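Local atomic coordinates of putative glutathione S-transferase (Corynebacterium glutamicum, PDB entry 3M1G), a protein that probably catalyses glutathione conjugation or related glutathione-dependent reactions, as a member of the omega-like, ECM4-like group of glutathione S-transferases. Residues Phe255-His260 and Val317-Ser322; Tyr302-Ala307 and Pro311-Pro316. One frame throughout, in Å; residues are numbered along the deposited sequence.

Interaction 1: Phe255-His260 and Val317-Ser322; sequences FDAVYH and VGPDLS
Pro319 meets the short helix 255-259 with the CG-CD edge of its ring, and the apolar part of the contact is almost all here. Its CD lies 3.7 Å from Ala257 CA, while CG sits 3.7 Å from Asp256 O, so the ring rests on helix backbone more than on side chains. The peptide bond before Pro319 is cis, which brings Pro319 CD and Gly318 O onto the same side of the chain, where ring and carbonyl can both serve the helix. Leu321 adds a looser touch: with CG anti to its carbonyl carbon (chi1 -63°), its CD2 comes to 4.6 Å from Ala257 CB, and the same side chain packs on Phe295.

The polar link is indirect. No hydrogen bond joins the segments, but one water donates to Gly318 O at 2.6 Å and to Ala257 O at 2.9 Å, using both of its protons as a bridge between loop and helix. Gly318 O also takes a bond from Lys299 of helix 295-305.

Each segment has an internal bond. His260 N reaches Phe255 O at 2.8 Å, the wider pi-type turn of this helix. In the loop, Ser322 N donates to Asp320 OD1 at 3.0 Å from above the carboxylate plane (59° out of it), an Asx turn. The Asp256 carboxylate turns to the neighbouring loop, where OD1 accepts from Ile270 N.

Val317 N is hydrogen-bonded to His212 NE2 of the second subunit, and Asp320 also reaches that subunit through its backbone, which places the loop at the dimer interface. The arrangement is that of a C-terminal tail laid over the all-helical C-terminal domain of the glutathione transferase fold; the helix it touches also carries Tyr259, predicted to lower the pKa of the predicted nucleophilic cysteine.

Interaction 2: Tyr302-Ala307 and Pro311-Pro316; sequences YYITHA and PTRIVP
Tyr303 offers a flat ring and Pro316 sets its own ring on it, crossing at about a right angle, where the chain doubles back after the last helix of the glutathione transferase C-terminal domain. The reversal follows an inverse gamma turn centred on His306, and the tail 311-316 returns along the helix it has just left. Pro316 CD stands over the middle of one Tyr303 face, 3.4 Å from the ring centroid and 4° off its normal, a close CH-pi contact. A chi1 of -79° swings the Tyr303 ring to the side of the backbone N, and this turns one face to Pro316.

Next to it, Val315 CG2 is the bump. It fills the hollow between Tyr303 CB, 4.0 Å away, and Ile304 CG1, 3.7 Å away. Two residues earlier in the tail, Arg313 lays its methylenes over the end of the helix: its CD passes Ile304 O at 3.4 Å, and its side chain crosses that of Ile304 at about a right angle. A bend at chi3 then carries the guanidinium past Ala307, whose CB lies 3.5 Å from Arg313 NH1.

No hydrogen bond runs directly between the segments. Asn310, in the short link joining them, donates through ND2 to both Tyr303 O and Ile314 O, tying the last turn of the helix to the tail. Tyr303 O also receives a CA-H...O contact from Arg313 CA at 3.6 Å. Beyond the helix, Ala307 O is met by the Pro311 ring, its CD at 3.5 Å.

Overall arrangement
Both contacts press one continuous tail, 311-322, against the helical domain, and both reach the second subunit. Interaction 1 is small (136 Å²) and buried, with a water as its polar bridge. Interaction 2 (446 Å²) has its centre farther from the chain's centre, about 23 against 18 Å, and is partly open at its rim, as at Arg313; it joins a helix end to its own sequel by aromatic, aliphatic and arginine-methylene contacts. Their helices meet as well: Tyr302 packs on Val258, and Tyr259 OH lies 3.3 Å from Tyr302 OH, a probable hydrogen bond between two tyrosines predicted to lower the pKa of the predicted nucleophilic cysteine. The tail lies against the two helices carrying these predicted sites.

Interaction 1: Phe255-His260 and Val317-Ser322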
# COMPACT_ATOMS: atom_id res chain seq x y z
N PHE A 255 -4.56 8.40 -4.73
CA PHE A 255 -4.43 7.72 -3.43
C PHE A 255 -3.70 6.38 -3.46
O PHE A 255 -2.63 6.24 -2.84
CB PHE A 255 -5.78 7.57 -2.75
CG PHE A 255 -5.67 7.29 -1.29
CD1 PHE A 255 -5.52 5.99 -0.83
CD2 PHE A 255 -5.69 8.31 -0.39
CE1 PHE A 255 -5.43 5.72 0.53
CE2 PHE A 255 -5.60 8.07 0.97
CZ PHE A 255 -5.48 6.73 1.43
N ASP A 256 -4.24 5.40 -4.17
CA ASP A 256 -3.56 4.11 -4.21
C ASP A 256 -2.20 4.23 -4.89
O ASP A 256 -1.21 3.57 -4.45
CB ASP A 256 -4.43 3.04 -4.90
CG ASP A 256 -5.66 2.64 -4.07
OD1 ASP A 256 -5.74 3.08 -2.89
OD2 ASP A 256 -6.54 1.91 -4.60
N ALA A 257 -2.10 5.09 -5.90
CA ALA A 257 -0.86 5.26 -6.66
C ALA A 257 0.30 5.89 -5.85
O ALA A 257 1.46 5.55 -6.07
CB ALA A 257 -1.10 6.08 -7.96
N VAL A 258 -0.02 6.81 -4.94
CA VAL A 258 1.00 7.61 -4.25
C VAL A 258 0.76 7.74 -2.74
O VAL A 258 1.59 7.35 -1.94
CB VAL A 258 1.13 9.04 -4.82
CG1 VAL A 258 2.05 9.87 -3.91
CG2 VAL A 258 1.66 9.00 -6.26
N TYR A 259 -0.37 8.28 -2.35
CA TYR A 259 -0.57 8.63 -0.94
C TYR A 259 -0.57 7.42 -0.02
O TYR A 259 -0.10 7.49 1.12
CB TYR A 259 -1.87 9.40 -0.75
CG TYR A 259 -2.00 10.71 -1.57
CD1 TYR A 259 -0.91 11.54 -1.80
CD2 TYR A 259 -3.23 11.09 -2.11
CE1 TYR A 259 -1.05 12.73 -2.52
CE2 TYR A 259 -3.37 12.25 -2.84
CZ TYR A 259 -2.29 13.08 -3.03
OH TYR A 259 -2.43 14.24 -3.71
N HIS A 260 -1.14 6.33 -0.49
CA HIS A 260 -1.21 5.07 0.28
C HIS A 260 0.14 4.66 0.85
O HIS A 260 0.24 4.39 2.05
CB HIS A 260 -1.80 3.95 -0.62
CG HIS A 260 -2.01 2.65 0.09
ND1 HIS A 260 -0.97 1.75 0.28
CD2 HIS A 260 -3.09 2.12 0.71
CE1 HIS A 260 -1.41 0.73 1.02
NE2 HIS A 260 -2.72 0.90 1.25
N VAL A 317 6.60 0.04 -9.38
CA VAL A 317 5.89 -0.38 -10.60
C VAL A 317 4.38 -0.37 -10.33
O VAL A 317 3.62 0.04 -11.18
CB VAL A 317 6.34 -1.77 -11.11
CG1 VAL A 317 5.57 -2.14 -12.43
CG2 VAL A 317 7.84 -1.73 -11.37
N GLY A 318 3.98 -0.76 -9.12
CA GLY A 318 2.57 -0.79 -8.78
C GLY A 318 2.00 0.53 -8.33
O GLY A 318 2.71 1.54 -8.25
N PRO A 319 0.71 0.53 -7.99
CA PRO A 319 -0.22 -0.56 -8.04
C PRO A 319 -0.70 -0.88 -9.45
O PRO A 319 -0.55 -0.07 -10.38
CB PRO A 319 -1.41 -0.05 -7.21
CG PRO A 319 -1.39 1.42 -7.49
CD PRO A 319 0.08 1.78 -7.51
N ASP A 320 -1.32 -2.04 -9.60
CA ASP A 320 -2.05 -2.33 -10.82
C ASP A 320 -3.25 -1.37 -10.92
O ASP A 320 -4.10 -1.31 -10.03
CB ASP A 320 -2.51 -3.77 -10.81
CG ASP A 320 -3.51 -4.09 -11.94
OD1 ASP A 320 -3.45 -3.48 -13.00
OD2 ASP A 320 -4.36 -4.97 -11.71
N LEU A 321 -3.31 -0.63 -12.01
CA LEU A 321 -4.35 0.41 -12.18
C LEU A 321 -5.52 -0.04 -13.07
O LEU A 321 -6.48 0.75 -13.33
CB LEU A 321 -3.70 1.65 -12.80
CG LEU A 321 -2.61 2.37 -12.00
CD1 LEU A 321 -1.85 3.38 -12.89
CD2 LEU A 321 -3.19 3.00 -10.74
N SER A 322 -5.48 -1.29 -13.52
CA SER A 322 -6.40 -1.74 -14.54
C SER A 322 -7.86 -1.68 -14.05
O SER A 322 -8.77 -1.53 -14.84
CB SER A 322 -6.01 -3.13 -15.05
OG SER A 322 -6.23 -4.09 -14.04
O HOH W 1 2.97 3.10 -6.17

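Interaction 2: Tyr302-Ala307 and Pro311-Pro316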
# COMPACT_ATOMS: atom_id res chain seq x y z
N TYR A 302 6.00 12.60 -7.33
CA TYR A 302 6.02 12.43 -5.88
C TYR A 302 7.24 11.61 -5.46
O TYR A 302 7.98 12.01 -4.56
CB TYR A 302 4.73 11.75 -5.42
CG TYR A 302 3.57 12.69 -5.32
CD1 TYR A 302 2.76 12.94 -6.42
CD2 TYR A 302 3.29 13.35 -4.13
CE1 TYR A 302 1.69 13.80 -6.34
CE2 TYR A 302 2.22 14.22 -4.02
CZ TYR A 302 1.43 14.46 -5.16
OH TYR A 302 0.33 15.31 -5.08
N TYR A 303 7.43 10.47 -6.13
CA TYR A 303 8.43 9.48 -5.70
C TYR A 303 9.85 9.93 -6.03
O TYR A 303 10.80 9.53 -5.33
CB TYR A 303 8.16 8.09 -6.30
CG TYR A 303 7.08 7.30 -5.60
CD1 TYR A 303 7.35 6.62 -4.41
CD2 TYR A 303 5.77 7.25 -6.10
CE1 TYR A 303 6.34 5.86 -3.75
CE2 TYR A 303 4.77 6.49 -5.45
CZ TYR A 303 5.08 5.82 -4.27
OH TYR A 303 4.13 5.09 -3.62
N ILE A 304 10.03 10.72 -7.09
CA ILE A 304 11.38 11.19 -7.47
C ILE A 304 11.73 12.51 -6.79
O ILE A 304 12.79 12.67 -6.24
CB ILE A 304 11.53 11.34 -9.00
CG1 ILE A 304 11.42 9.96 -9.65
CG2 ILE A 304 12.89 12.00 -9.36
CD1 ILE A 304 11.39 10.03 -11.20
N THR A 305 10.79 13.43 -6.76
CA THR A 305 10.99 14.77 -6.22
C THR A 305 11.10 14.87 -4.71
O THR A 305 11.81 15.73 -4.21
CB THR A 305 9.80 15.64 -6.72
OG1 THR A 305 10.02 15.86 -8.11
CG2 THR A 305 9.61 16.93 -5.96
N HIS A 306 10.38 14.02 -3.97
CA HIS A 306 10.36 14.13 -2.52
C HIS A 306 11.46 13.25 -1.92
O HIS A 306 11.19 12.22 -1.26
CB HIS A 306 8.99 13.75 -1.94
CG HIS A 306 7.88 14.64 -2.38
ND1 HIS A 306 6.56 14.24 -2.35
CD2 HIS A 306 7.88 15.90 -2.87
CE1 HIS A 306 5.79 15.23 -2.80
NE2 HIS A 306 6.57 16.25 -3.12
N ALA A 307 12.69 13.69 -2.16
CA ALA A 307 13.88 12.97 -1.76
C ALA A 307 14.07 12.93 -0.24
O ALA A 307 14.71 12.02 0.28
CB ALA A 307 15.13 13.59 -2.45
N PRO A 311 14.58 8.80 -0.43
CA PRO A 311 15.89 9.15 -0.95
C PRO A 311 16.37 8.31 -2.11
O PRO A 311 17.22 8.76 -2.87
CB PRO A 311 16.82 8.94 0.26
CG PRO A 311 16.04 8.15 1.24
CD PRO A 311 14.62 8.57 1.02
N THR A 312 15.89 7.07 -2.26
CA THR A 312 16.35 6.25 -3.38
C THR A 312 15.79 6.81 -4.68
O THR A 312 16.31 6.53 -5.74
CB THR A 312 15.89 4.78 -3.26
OG1 THR A 312 14.46 4.74 -3.26
CG2 THR A 312 16.51 4.10 -1.99
N ARG A 313 14.73 7.60 -4.59
CA ARG A 313 14.03 8.10 -5.77
C ARG A 313 13.48 7.04 -6.74
O ARG A 313 13.22 7.34 -7.91
CB ARG A 313 14.93 9.10 -6.54
CG ARG A 313 15.36 10.28 -5.70
CD ARG A 313 15.91 11.42 -6.58
NE ARG A 313 17.23 11.72 -6.13
CZ ARG A 313 17.66 12.87 -5.60
NH1 ARG A 313 16.87 13.93 -5.46
NH2 ARG A 313 18.94 12.94 -5.22
N ILE A 314 13.23 5.84 -6.24
CA ILE A 314 12.67 4.78 -7.06
C ILE A 314 11.17 4.94 -7.09
O ILE A 314 10.55 5.33 -6.09
CB ILE A 314 13.13 3.44 -6.51
CG1 ILE A 314 14.62 3.30 -6.83
CG2 ILE A 314 12.33 2.24 -7.09
CD1 ILE A 314 15.23 2.17 -6.18
N VAL A 315 10.59 4.72 -8.27
CA VAL A 315 9.14 4.75 -8.45
C VAL A 315 8.61 3.31 -8.49
O VAL A 315 9.04 2.53 -9.32
CB VAL A 315 8.77 5.46 -9.78
CG1 VAL A 315 7.22 5.64 -9.92
CG2 VAL A 315 9.47 6.85 -9.90
N PRO A 316 7.71 2.95 -7.56
CA PRO A 316 7.19 1.58 -7.60
C PRO A 316 6.50 1.27 -8.93
O PRO A 316 5.85 2.15 -9.51
CB PRO A 316 6.14 1.56 -6.46
CG PRO A 316 6.42 2.75 -5.61
CD PRO A 316 7.06 3.76 -6.53